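Local structure of gamma-glutamyltranspeptidase (Streptomyces lincolnensis, 6J3I) at residues T7-F12 against T598-A603; W115-R120 against A211-W216; L282-A287 against D329-A334; T361-A366 against E467-S472; G419-L424 against T481-S486. The protein is probably a gamma-glutamyltranspeptidase of the Ntn hydrolase clan, related to the LmbA-type enzymes and expected to act on gamma-glutamyl or similar amide bonds. The protein carries 1 engineered substitution. One frame throughout, in Å; residues are numbered along the deposited sequence.

In the fold
Contact 5 has its centre about 1 Å from that of the chain and holds the engineered Ala421, a position that, as in related transpeptidases, probably carries the nucleophilic threonine. The other four are structural contacts around it, with centres 21 to 24 Å from that of contact 5. Contact 3 touches contact 5 directly, Leu282 CD1 lying 4.2 Å from Ser486 OG, while contact 2 (about 4 Å) and contact 4 (about 6 Å at the nearest atoms) come near without touching. Contact 1 closes a loop of sequence in which all the others are nested; its centre is about 46 Å from that of contact 4, across the molecule.

Contact 1: T7-F12 against T598-A603; sequences TLQGTF and TGILSA
Leu8 and Gly10 exchange backbone hydrogen bonds with Ala603 and Leu601, pairing strand 8-10 antiparallel with the start of strand 601-605. The tighter bonds are those of Gly10: Gly10 N gives to Leu601 O at 2.8 Å, and Leu601 N returns to Gly10 O, also at 2.8 Å. At the other hydrogen-bonded pair Ala603 N reaches Leu8 O at 3.2 Å, while the return bond from Leu8 N to Ala603 O is weak, its N-H...O angle being 131°. Between them Gln9 and Ser602 form a non-hydrogen-bonded pair, their CA atoms 4.4 Å apart, and Gln9 CA contributes a CA-H...O contact to Leu601 O at 3.3 Å. The arrangement is plain antiparallel strand pairing: residues near the amino end add an outermost strand, 8-10, beside 601-605, which comes from near the carboxyl end. Side chains meet backbone atoms of the facing segment. Ile600 holds CG2 anti to its backbone N, which lays this methyl 3.6 Å from Gly10 O, and Leu601 extends CD1 to within 3.8 Å of Phe12 C. A second shell positions the strand: Leu8, Leu601 and Ala603 share Met14 on one face, while on the other Gln9 NE2 bonds to Arg524 O. Thr7 OG1 is tied to Gln530 N, and Thr7 and Ser602 both pack on Leu529 of helix 529-534.

Contact 2: W115-R120 against A211-W216; sequences WMLLLR and AAREVW
Met116 and Arg213 supply the apolar part of this contact, the stem of each sliding past the other in opposite directions. Met116 CB lies 3.5 Å from Arg213 CG, and the bends of the methionine at chi2 and chi3 turn its sulfur aside, so that SD passes Ala212 CB at 4.4 Å. Among the flat groups, Arg213 is bent at chi3 (73°), and its guanidinium presents one face to Leu117 CG, 4.1 Å from NH2 and offset toward the rim. Arg213 NH1 in turn sits over one face of the Arg120 guanidinium, 4.3 Å from Arg120 NH1. Ionic interactions probably make this closeness of like groups tolerable: the Glu210 carboxylate bridges them, OE1 to Arg120 NE and OE2 to Arg213 NH1, while Asp113 takes Arg213 NE. The two carboxylates probably offset part of the charge, to which Arg217, close to Arg213, adds. The example is one of antiparallel helix packing: the axes of the segments 115-120 and 211-216 run 175° apart and approach to 10.3 Å. Helix 111-122 leans with Trp115 and Met116 on helix 36-50, whereas helix 205-218 rests Ala212 and Val215 against helix 186-199.

Contact 3: L282-A287 against D329-A334; sequences LLQQLA and DELLSA
The carboxamide of Gln284 is gripped at both ends, OE1 by the hydroxyl of Tyr320 and NE2 by Asp315 OD2, and it is this anchored group that Leu331 meets. The leucine lies obliquely across the amide: its CD1 is 3.7 Å from Gln284 OE1, its CD2 is 3.8 Å from Gln284 NE2, and CB stands 4.0 Å from Gln284 CD. Gln284 sets CG beside its backbone N (chi1 -77°) and runs extended from there, which carries the amide out from helix 280-288 to the side of Leu331.

Nearer the helix, Leu332 comes in at about a right angle to the glutamine. Its CD1 touches Gln284 CG at 3.5 Å and lies 4.2 Å from Leu283 CB, so one methyl serves two successive residues of the helix. Ala287, a turn further on, brings CB to 4.3 Å from Leu332 O.

Segment 329-334 turns between helices 328-331 and 334-341. Ser333 is the N-cap of the latter, its OG capping Tyr336 N, and the same OG donates to Glu330 O at 2.7 Å. Asn337 ND2 bonds to both Leu331 O and Ser333 O, bracing the bend. On the sheet side, Leu283 and Ala287 pack on Tyr263 of strand 256-265.

Chemically, the contact illustrates how a buried amide can act as an apolar neighbour: with OE1 and NE2 each bonded elsewhere, the amide can probably lie against Leu331, and the stem against Leu332, at little cost in unmet hydrogen bonding.

Contact 4: T361-A366 against E467-S472; sequences TARLSA and EGLPNS
Arg363 and Ser365 pack against Leu469, the first residue of a type I beta turn that runs to Ser472, so that two irregular loops meet near the surface. The apolar contacts centre on the two methyls of that leucine. CD1 lies 4.0 Å from Arg363 CD and close to its CB, the two side chains crossing at a slant, while CD2 rests 4.0 Å from Ser365 CB. With an alanine here, the stem of Arg363 and CB of Ser365 would probably lose their shared partner and a gap would open between the loops.

The polar approach differs. Bent at chi2 and chi3, Arg363 lays its guanidinium flat over a carbonyl: Gly468 O stands above the centre of one face, 3.4 Å from Arg363 CZ. This is probably mildly favourable electrostatically, although Arg363 NH1, 3.3 Å from Gly468 O, is too poorly aligned for a hydrogen bond.

Hydrogen bonds shape each loop, and one links them: Ala366 N meets OE1 of Glu466, the residue just before 467-472. Ser365, N-cap of helix 366-371, receives Ala368 N on OG. Across the turn, Leu469 N donates to Ser472 OG at 2.8 Å, with an N-H...O angle of 147°.

Contact 5: G419-L424 against T481-S486; sequences GDACHL and TTLTPS. Engineered in segment 419-424: Ala421 (natural residue Thr).
With CG anti to the backbone N (chi1 171°), Asp420 carries its carboxylate to Thr482, whose chi1 of 55° puts OG1 between its backbone N and carbonyl carbon. Thr482 OG1 donates to Asp420 OD2 at 2.7 Å, coming from above the carboxylate plane, 36° out of it. Leu483 CD2 packs 3.6 Å from the same oxygen and 3.7 Å from Ala421 CB. Ala421 is an engineered substitution for the natural threonine; by analogy with other Ntn transpeptidases, where self-cleavage exposes a threonine as nucleophile, it probably marks that position, and the Asp420-Ala421 peptide is intact in this model. The His423 ring directs its edge at Pro485, with NE2 3.9 Å from Pro485 CB. Second-shell groups fix the carboxylate: Asp420 OD1 takes a salt bridge from Arg459 and a hydrogen bond with Ser439. An asparagine in place of Asp420 would probably leave Arg459 without its charge partner. Residues 420-423 and 482-485 run nearly parallel, their end-to-end directions 6° apart, and lead into strands 424-428 and 486-490, probably one in each facing sheet of the Ntn sandwich; helix 506-519 flanks Asp420 and Leu483, while helix 36-50 lies against Cys422 and Leu424.

Contact 1: T7-F12 against T598-A603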
# COMPACT_ATOMS: atom_id res chain seq x y z
N THR A 7 9.66 13.15 17.71
CA THR A 7 10.22 13.06 16.37
C THR A 7 11.71 12.83 16.64
O THR A 7 12.43 13.75 17.01
CB THR A 7 9.94 14.31 15.51
OG1 THR A 7 8.53 14.43 15.31
CG2 THR A 7 10.61 14.19 14.15
N LEU A 8 12.14 11.58 16.49
CA LEU A 8 13.52 11.16 16.78
C LEU A 8 14.48 11.95 15.90
O LEU A 8 14.12 12.29 14.80
CB LEU A 8 13.74 9.67 16.50
CG LEU A 8 12.78 8.62 17.06
CD1 LEU A 8 13.24 7.23 16.70
CD2 LEU A 8 12.67 8.77 18.56
N GLN A 9 15.68 12.22 16.39
CA GLN A 9 16.69 12.98 15.64
C GLN A 9 18.05 12.31 15.82
O GLN A 9 18.37 11.86 16.91
CB GLN A 9 16.74 14.43 16.10
CG GLN A 9 15.59 15.27 15.57
CD GLN A 9 15.57 16.69 16.14
OE1 GLN A 9 15.70 16.88 17.35
NE2 GLN A 9 15.40 17.67 15.27
N GLY A 10 18.83 12.24 14.76
CA GLY A 10 20.07 11.48 14.82
C GLY A 10 20.94 11.62 13.60
O GLY A 10 20.68 12.45 12.73
N THR A 11 22.00 10.80 13.56
CA THR A 11 23.04 10.90 12.53
C THR A 11 23.52 9.58 11.91
O THR A 11 24.41 9.59 11.06
CB THR A 11 24.28 11.61 13.11
OG1 THR A 11 24.76 10.89 14.26
CG2 THR A 11 23.94 13.05 13.51
N PHE A 12 22.92 8.46 12.31
CA PHE A 12 23.32 7.14 11.84
C PHE A 12 22.28 6.48 10.91
O PHE A 12 22.65 5.84 9.93
CB PHE A 12 23.63 6.21 13.01
CG PHE A 12 24.12 4.86 12.57
CD1 PHE A 12 25.43 4.69 12.14
CD2 PHE A 12 23.26 3.76 12.56
CE1 PHE A 12 25.89 3.44 11.73
CE2 PHE A 12 23.71 2.51 12.15
CZ PHE A 12 25.03 2.36 11.73
N THR A 598 22.12 20.33 7.41
CA THR A 598 22.72 19.87 8.66
C THR A 598 23.06 18.37 8.67
O THR A 598 23.89 17.94 9.47
CB THR A 598 21.81 20.28 9.84
OG1 THR A 598 22.59 20.52 11.01
CG2 THR A 598 20.77 19.26 10.13
N GLY A 599 22.41 17.58 7.81
CA GLY A 599 22.69 16.14 7.67
C GLY A 599 21.96 15.24 8.67
O GLY A 599 22.13 14.01 8.65
N ILE A 600 21.12 15.86 9.50
CA ILE A 600 20.45 15.22 10.63
C ILE A 600 19.21 14.46 10.16
O ILE A 600 18.30 15.04 9.57
CB ILE A 600 20.05 16.24 11.74
CG1 ILE A 600 21.28 16.66 12.55
CG2 ILE A 600 18.99 15.67 12.69
CD1 ILE A 600 21.13 17.94 13.34
N LEU A 601 19.20 13.18 10.49
CA LEU A 601 18.12 12.27 10.13
C LEU A 601 17.06 12.32 11.23
O LEU A 601 17.39 12.50 12.41
CB LEU A 601 18.69 10.85 9.98
CG LEU A 601 19.99 10.72 9.17
CD1 LEU A 601 20.45 9.28 9.08
CD2 LEU A 601 19.84 11.31 7.77
N SER A 602 15.80 12.18 10.85
CA SER A 602 14.70 12.12 11.81
C SER A 602 13.66 11.09 11.38
O SER A 602 13.72 10.55 10.28
CB SER A 602 14.07 13.50 11.99
OG SER A 602 13.65 14.03 10.77
N ALA A 603 12.73 10.81 12.28
CA ALA A 603 11.72 9.80 12.02
C ALA A 603 10.54 9.95 12.96
O ALA A 603 10.69 10.46 14.07
CB ALA A 603 12.30 8.40 12.17

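Contact 2: W115-R120 against A211-W216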
# COMPACT_ATOMS: atom_id res chain seq x y z
N TRP A 115 11.90 -6.84 -4.55
CA TRP A 115 12.85 -6.78 -3.45
C TRP A 115 14.23 -7.27 -3.90
O TRP A 115 15.23 -6.68 -3.52
CB TRP A 115 12.35 -7.57 -2.22
CG TRP A 115 11.17 -6.92 -1.52
CD1 TRP A 115 9.94 -7.48 -1.27
CD2 TRP A 115 11.10 -5.58 -0.98
NE1 TRP A 115 9.13 -6.59 -0.63
CE2 TRP A 115 9.81 -5.41 -0.44
CE3 TRP A 115 12.01 -4.52 -0.91
CZ2 TRP A 115 9.40 -4.22 0.17
CZ3 TRP A 115 11.60 -3.33 -0.31
CH2 TRP A 115 10.30 -3.19 0.22
N MET A 116 14.25 -8.33 -4.72
CA MET A 116 15.50 -8.89 -5.29
C MET A 116 16.22 -7.89 -6.17
O MET A 116 17.44 -7.78 -6.09
CB MET A 116 15.24 -10.16 -6.12
CG MET A 116 14.82 -11.41 -5.36
SD MET A 116 15.66 -11.72 -3.80
CE MET A 116 14.60 -10.85 -2.66
N LEU A 117 15.46 -7.19 -7.03
CA LEU A 117 16.03 -6.13 -7.87
C LEU A 117 16.64 -5.02 -7.02
O LEU A 117 17.74 -4.55 -7.31
CB LEU A 117 15.00 -5.49 -8.81
CG LEU A 117 14.96 -5.87 -10.29
CD1 LEU A 117 13.99 -4.93 -10.99
CD2 LEU A 117 16.31 -5.81 -10.98
N LEU A 118 15.90 -4.59 -6.00
CA LEU A 118 16.38 -3.56 -5.09
C LEU A 118 17.66 -4.03 -4.41
O LEU A 118 18.63 -3.28 -4.30
CB LEU A 118 15.33 -3.21 -4.03
CG LEU A 118 15.63 -1.92 -3.26
CD1 LEU A 118 15.49 -0.68 -4.13
CD2 LEU A 118 14.74 -1.79 -2.04
N LEU A 119 17.66 -5.29 -3.99
CA LEU A 119 18.80 -5.87 -3.31
C LEU A 119 20.04 -5.94 -4.20
O LEU A 119 21.14 -5.71 -3.74
CB LEU A 119 18.50 -7.28 -2.75
CG LEU A 119 18.97 -7.62 -1.33
CD1 LEU A 119 19.23 -9.12 -1.19
CD2 LEU A 119 20.20 -6.87 -0.85
N ARG A 120 19.85 -6.25 -5.48
CA ARG A 120 20.99 -6.49 -6.37
C ARG A 120 21.53 -5.22 -7.03
O ARG A 120 22.74 -5.10 -7.19
CB ARG A 120 20.67 -7.66 -7.33
CG ARG A 120 21.10 -7.57 -8.79
CD ARG A 120 19.87 -7.32 -9.65
NE ARG A 120 20.00 -7.82 -11.01
CZ ARG A 120 19.76 -7.13 -12.11
NH1 ARG A 120 19.91 -7.72 -13.29
NH2 ARG A 120 19.37 -5.86 -12.08
N ALA A 211 19.66 -15.77 -9.23
CA ALA A 211 19.21 -17.18 -9.20
C ALA A 211 18.00 -17.38 -8.28
O ALA A 211 17.21 -18.29 -8.50
CB ALA A 211 20.35 -18.11 -8.78
N ALA A 212 17.88 -16.56 -7.24
CA ALA A 212 16.70 -16.53 -6.37
C ALA A 212 15.46 -16.00 -7.09
O ALA A 212 14.35 -16.46 -6.83
CB ALA A 212 16.98 -15.70 -5.13
N ARG A 213 15.67 -15.03 -7.98
CA ARG A 213 14.59 -14.52 -8.82
C ARG A 213 14.01 -15.65 -9.67
O ARG A 213 12.80 -15.79 -9.76
CB ARG A 213 15.07 -13.38 -9.72
CG ARG A 213 15.56 -12.14 -8.97
CD ARG A 213 16.09 -11.08 -9.92
NE ARG A 213 15.01 -10.43 -10.66
CZ ARG A 213 15.12 -9.87 -11.87
NH1 ARG A 213 16.26 -9.88 -12.55
NH2 ARG A 213 14.05 -9.30 -12.43
N GLU A 214 14.89 -16.49 -10.22
CA GLU A 214 14.47 -17.62 -11.06
C GLU A 214 13.85 -18.77 -10.27
O GLU A 214 12.97 -19.47 -10.79
CB GLU A 214 15.62 -18.16 -11.91
CG GLU A 214 16.22 -17.14 -12.88
CD GLU A 214 15.25 -16.62 -13.95
OE1 GLU A 214 15.65 -15.69 -14.69
OE2 GLU A 214 14.11 -17.11 -14.06
N VAL A 215 14.31 -18.98 -9.04
CA VAL A 215 13.67 -19.97 -8.17
C VAL A 215 12.20 -19.58 -7.92
O VAL A 215 11.32 -20.44 -7.99
CB VAL A 215 14.40 -20.16 -6.82
CG1 VAL A 215 13.61 -21.08 -5.89
CG2 VAL A 215 15.78 -20.75 -7.04
N TRP A 216 11.97 -18.30 -7.63
CA TRP A 216 10.61 -17.77 -7.48
C TRP A 216 9.83 -17.98 -8.78
O TRP A 216 8.78 -18.60 -8.76
CB TRP A 216 10.59 -16.28 -7.09
CG TRP A 216 9.19 -15.79 -6.85
CD1 TRP A 216 8.30 -15.38 -7.80
CD2 TRP A 216 8.50 -15.74 -5.60
NE1 TRP A 216 7.10 -15.05 -7.21
CE2 TRP A 216 7.19 -15.26 -5.86
CE3 TRP A 216 8.86 -16.03 -4.28
CZ2 TRP A 216 6.24 -15.07 -4.85
CZ3 TRP A 216 7.91 -15.85 -3.26
CH2 TRP A 216 6.61 -15.37 -3.56

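Contact 3: L282-A287 against D329-A334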
# COMPACT_ATOMS: atom_id res chain seq x y z
N LEU A 282 -2.86 12.10 -5.01
CA LEU A 282 -2.25 13.04 -4.08
C LEU A 282 -1.86 14.31 -4.84
O LEU A 282 -2.24 15.42 -4.46
CB LEU A 282 -1.02 12.42 -3.41
CG LEU A 282 -0.59 13.13 -2.12
CD1 LEU A 282 0.10 12.16 -1.17
CD2 LEU A 282 0.31 14.33 -2.41
N LEU A 283 -1.11 14.10 -5.92
CA LEU A 283 -0.67 15.16 -6.83
C LEU A 283 -1.84 16.03 -7.32
O LEU A 283 -1.78 17.26 -7.24
CB LEU A 283 0.11 14.53 -8.01
CG LEU A 283 1.60 14.22 -7.79
CD1 LEU A 283 1.97 13.92 -6.34
CD2 LEU A 283 2.11 13.10 -8.68
N GLN A 284 -2.90 15.39 -7.79
CA GLN A 284 -4.09 16.12 -8.26
C GLN A 284 -4.74 17.01 -7.20
O GLN A 284 -5.31 18.06 -7.52
CB GLN A 284 -5.13 15.17 -8.85
CG GLN A 284 -4.78 14.68 -10.25
CD GLN A 284 -5.96 14.09 -10.98
OE1 GLN A 284 -5.94 12.93 -11.36
NE2 GLN A 284 -7.01 14.89 -11.17
N GLN A 285 -4.67 16.58 -5.94
CA GLN A 285 -5.24 17.37 -4.84
C GLN A 285 -4.39 18.60 -4.55
O GLN A 285 -4.92 19.64 -4.17
CB GLN A 285 -5.37 16.52 -3.59
CG GLN A 285 -6.43 15.44 -3.69
CD GLN A 285 -6.32 14.46 -2.55
OE1 GLN A 285 -6.81 14.73 -1.44
NE2 GLN A 285 -5.67 13.32 -2.79
N LEU A 286 -3.08 18.48 -4.73
CA LEU A 286 -2.17 19.62 -4.59
C LEU A 286 -2.50 20.69 -5.63
O LEU A 286 -2.86 21.81 -5.28
CB LEU A 286 -0.70 19.16 -4.68
CG LEU A 286 0.16 19.07 -3.40
CD1 LEU A 286 -0.62 19.02 -2.09
CD2 LEU A 286 1.11 17.88 -3.47
N ALA A 287 -2.43 20.30 -6.90
CA ALA A 287 -2.76 21.19 -8.03
C ALA A 287 -4.12 21.89 -7.93
O ALA A 287 -4.30 22.98 -8.47
CB ALA A 287 -2.68 20.41 -9.33
N ASP A 329 -0.37 14.88 -17.54
CA ASP A 329 0.10 16.27 -17.67
C ASP A 329 -1.06 17.26 -17.66
O ASP A 329 -1.00 18.28 -16.97
CB ASP A 329 0.92 16.47 -18.96
CG ASP A 329 2.25 15.69 -18.96
OD1 ASP A 329 2.67 15.15 -17.91
OD2 ASP A 329 2.88 15.62 -20.04
N GLU A 330 -2.12 16.92 -18.39
CA GLU A 330 -3.33 17.75 -18.48
C GLU A 330 -4.09 17.80 -17.15
O GLU A 330 -4.55 18.87 -16.74
CB GLU A 330 -4.24 17.26 -19.62
CG GLU A 330 -3.68 17.55 -21.02
CD GLU A 330 -4.22 16.63 -22.10
OE1 GLU A 330 -3.45 16.30 -23.03
OE2 GLU A 330 -5.39 16.23 -22.03
N LEU A 331 -4.19 16.65 -16.48
CA LEU A 331 -4.81 16.56 -15.14
C LEU A 331 -4.06 17.36 -14.04
O LEU A 331 -4.68 17.84 -13.09
CB LEU A 331 -4.95 15.10 -14.71
CG LEU A 331 -6.00 14.23 -15.39
CD1 LEU A 331 -5.75 12.76 -15.07
CD2 LEU A 331 -7.41 14.61 -14.97
N LEU A 332 -2.74 17.47 -14.19
CA LEU A 332 -1.87 18.29 -13.31
C LEU A 332 -1.56 19.71 -13.85
O LEU A 332 -0.83 20.46 -13.20
CB LEU A 332 -0.55 17.54 -13.07
CG LEU A 332 -0.44 16.48 -11.95
CD1 LEU A 332 -1.77 15.87 -11.54
CD2 LEU A 332 0.54 15.39 -12.36
N SER A 333 -2.09 20.05 -15.02
CA SER A 333 -1.88 21.37 -15.64
C SER A 333 -2.64 22.44 -14.88
O SER A 333 -3.70 22.17 -14.32
CB SER A 333 -2.36 21.36 -17.11
OG SER A 333 -3.78 21.46 -17.21
N ALA A 334 -2.12 23.67 -14.89
CA ALA A 334 -2.78 24.79 -14.21
C ALA A 334 -4.15 25.18 -14.81
O ALA A 334 -5.08 25.50 -14.06
CB ALA A 334 -1.85 25.99 -14.14

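Contact 4: T361-A366 against E467-S472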
# COMPACT_ATOMS: atom_id res chain seq x y z
N THR A 361 -14.02 13.06 -23.12
CA THR A 361 -15.23 12.93 -22.31
C THR A 361 -15.04 11.67 -21.45
O THR A 361 -14.55 10.64 -21.93
CB THR A 361 -16.56 12.89 -23.11
OG1 THR A 361 -17.02 11.54 -23.25
CG2 THR A 361 -16.45 13.54 -24.51
N ALA A 362 -15.45 11.78 -20.19
CA ALA A 362 -15.21 10.76 -19.19
C ALA A 362 -16.09 9.53 -19.40
O ALA A 362 -17.31 9.65 -19.57
CB ALA A 362 -15.43 11.33 -17.79
N ARG A 363 -15.45 8.37 -19.40
CA ARG A 363 -16.12 7.06 -19.38
C ARG A 363 -15.95 6.43 -18.00
O ARG A 363 -14.83 6.24 -17.52
CB ARG A 363 -15.55 6.13 -20.47
CG ARG A 363 -16.50 5.86 -21.63
CD ARG A 363 -16.53 4.39 -22.06
NE ARG A 363 -15.65 4.11 -23.20
CZ ARG A 363 -15.54 2.93 -23.80
NH1 ARG A 363 -14.69 2.80 -24.82
NH2 ARG A 363 -16.25 1.87 -23.40
N LEU A 364 -17.08 6.13 -17.37
CA LEU A 364 -17.13 5.45 -16.08
C LEU A 364 -17.72 4.06 -16.26
O LEU A 364 -18.52 3.82 -17.16
CB LEU A 364 -18.00 6.24 -15.11
CG LEU A 364 -17.45 7.55 -14.56
CD1 LEU A 364 -18.47 8.18 -13.62
CD2 LEU A 364 -16.12 7.35 -13.84
N SER A 365 -17.32 3.14 -15.37
CA SER A 365 -17.88 1.79 -15.40
C SER A 365 -19.37 1.86 -15.05
O SER A 365 -19.81 2.74 -14.30
CB SER A 365 -17.12 0.83 -14.48
OG SER A 365 -17.59 0.86 -13.14
N ALA A 366 -20.15 0.95 -15.64
CA ALA A 366 -21.57 0.82 -15.34
C ALA A 366 -21.78 0.67 -13.83
O ALA A 366 -22.67 1.31 -13.24
CB ALA A 366 -22.17 -0.37 -16.08
N GLU A 467 -15.11 -3.88 -20.78
CA GLU A 467 -14.05 -3.44 -21.69
C GLU A 467 -14.17 -1.97 -22.01
O GLU A 467 -15.21 -1.35 -21.78
CB GLU A 467 -14.08 -4.23 -23.00
CG GLU A 467 -13.90 -5.74 -22.86
CD GLU A 467 -12.44 -6.17 -22.67
OE1 GLU A 467 -12.11 -7.31 -23.07
OE2 GLU A 467 -11.61 -5.39 -22.14
N GLY A 468 -13.09 -1.44 -22.57
CA GLY A 468 -13.03 -0.06 -23.05
C GLY A 468 -12.60 0.99 -22.04
O GLY A 468 -12.59 2.17 -22.38
N LEU A 469 -12.26 0.56 -20.82
CA LEU A 469 -11.92 1.45 -19.70
C LEU A 469 -10.41 1.48 -19.38
O LEU A 469 -9.69 0.52 -19.69
CB LEU A 469 -12.66 1.01 -18.43
CG LEU A 469 -14.10 1.42 -18.10
CD1 LEU A 469 -14.80 2.29 -19.13
CD2 LEU A 469 -14.92 0.18 -17.78
N PRO A 470 -9.93 2.57 -18.74
CA PRO A 470 -8.53 2.63 -18.28
C PRO A 470 -8.16 1.50 -17.31
O PRO A 470 -7.04 0.99 -17.36
CB PRO A 470 -8.45 3.99 -17.58
CG PRO A 470 -9.60 4.79 -18.07
CD PRO A 470 -10.66 3.84 -18.51
N ASN A 471 -9.11 1.11 -16.46
CA ASN A 471 -8.93 0.02 -15.50
C ASN A 471 -9.78 -1.22 -15.81
O ASN A 471 -10.25 -1.91 -14.89
CB ASN A 471 -9.24 0.55 -14.09
CG ASN A 471 -8.67 -0.34 -12.99
OD1 ASN A 471 -7.64 -1.01 -13.16
ND2 ASN A 471 -9.35 -0.34 -11.86
N SER A 472 -9.97 -1.52 -17.10
CA SER A 472 -10.61 -2.76 -17.53
C SER A 472 -9.65 -3.88 -17.20
O SER A 472 -8.45 -3.75 -17.46
CB SER A 472 -10.85 -2.79 -19.04
OG SER A 472 -11.82 -1.86 -19.44

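Contact 5: G419-L424 against T481-S486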
# COMPACT_ATOMS: atom_id res chain seq x y z
N GLY A 419 -9.18 -3.51 4.74
CA GLY A 419 -7.83 -3.37 5.33
C GLY A 419 -6.73 -3.81 4.38
O GLY A 419 -6.83 -4.89 3.78
N ASP A 420 -5.71 -2.97 4.23
CA ASP A 420 -4.79 -3.11 3.10
C ASP A 420 -3.42 -2.59 3.44
O ASP A 420 -3.25 -1.41 3.72
CB ASP A 420 -5.36 -2.35 1.90
CG ASP A 420 -4.39 -2.24 0.73
OD1 ASP A 420 -3.77 -3.24 0.35
OD2 ASP A 420 -4.28 -1.14 0.16
N ALA A 421 -2.44 -3.49 3.40
CA ALA A 421 -1.01 -3.14 3.31
C ALA A 421 -0.27 -2.82 4.60
O ALA A 421 -0.84 -2.63 5.69
CB ALA A 421 -0.79 -2.00 2.30
N CYS A 422 1.04 -2.76 4.42
CA CYS A 422 2.00 -2.25 5.37
C CYS A 422 2.72 -1.06 4.76
O CYS A 422 2.53 -0.73 3.58
CB CYS A 422 3.01 -3.34 5.70
SG CYS A 422 2.27 -4.82 6.39
N HIS A 423 3.54 -0.43 5.58
CA HIS A 423 4.47 0.58 5.10
C HIS A 423 5.82 0.52 5.81
O HIS A 423 5.93 0.03 6.94
CB HIS A 423 3.89 1.99 5.18
CG HIS A 423 4.61 2.95 4.29
ND1 HIS A 423 5.60 3.79 4.75
CD2 HIS A 423 4.56 3.11 2.95
CE1 HIS A 423 6.10 4.46 3.72
NE2 HIS A 423 5.48 4.07 2.62
N LEU A 424 6.84 1.02 5.13
CA LEU A 424 8.21 0.94 5.57
C LEU A 424 9.07 2.03 4.90
O LEU A 424 9.08 2.13 3.67
CB LEU A 424 8.70 -0.48 5.26
CG LEU A 424 10.18 -0.80 5.38
CD1 LEU A 424 10.42 -2.07 6.17
CD2 LEU A 424 10.75 -0.92 3.98
N THR A 481 -3.85 0.05 -8.54
CA THR A 481 -3.57 -0.37 -7.19
C THR A 481 -3.61 0.79 -6.22
O THR A 481 -3.20 1.90 -6.55
CB THR A 481 -2.21 -1.12 -7.12
OG1 THR A 481 -2.04 -1.65 -5.81
CG2 THR A 481 -1.02 -0.23 -7.48
N THR A 482 -4.12 0.52 -5.02
CA THR A 482 -4.16 1.50 -3.93
C THR A 482 -2.79 1.78 -3.30
O THR A 482 -2.66 2.74 -2.55
CB THR A 482 -5.06 1.01 -2.79
OG1 THR A 482 -4.62 -0.28 -2.34
CG2 THR A 482 -6.50 0.94 -3.24
N LEU A 483 -1.79 0.96 -3.60
CA LEU A 483 -0.48 1.04 -2.94
C LEU A 483 0.30 2.23 -3.44
O LEU A 483 0.58 2.34 -4.62
CB LEU A 483 0.31 -0.25 -3.17
CG LEU A 483 -0.43 -1.55 -2.79
CD1 LEU A 483 0.49 -2.75 -2.94
CD2 LEU A 483 -1.02 -1.48 -1.38
N THR A 484 0.68 3.11 -2.53
CA THR A 484 1.11 4.44 -2.90
C THR A 484 2.08 5.11 -1.89
O THR A 484 1.67 5.95 -1.07
CB THR A 484 -0.11 5.32 -3.22
OG1 THR A 484 0.33 6.60 -3.64
CG2 THR A 484 -1.06 5.45 -2.02
N PRO A 485 3.38 4.76 -1.97
CA PRO A 485 4.37 5.45 -1.14
C PRO A 485 4.68 6.85 -1.68
O PRO A 485 4.23 7.22 -2.77
CB PRO A 485 5.59 4.55 -1.23
CG PRO A 485 5.46 3.87 -2.54
CD PRO A 485 4.01 3.80 -2.89
N SER A 486 5.48 7.60 -0.92
CA SER A 486 5.77 9.00 -1.19
C SER A 486 7.20 9.37 -0.84
O SER A 486 7.75 8.89 0.15
CB SER A 486 4.85 9.91 -0.38
OG SER A 486 3.48 9.70 -0.68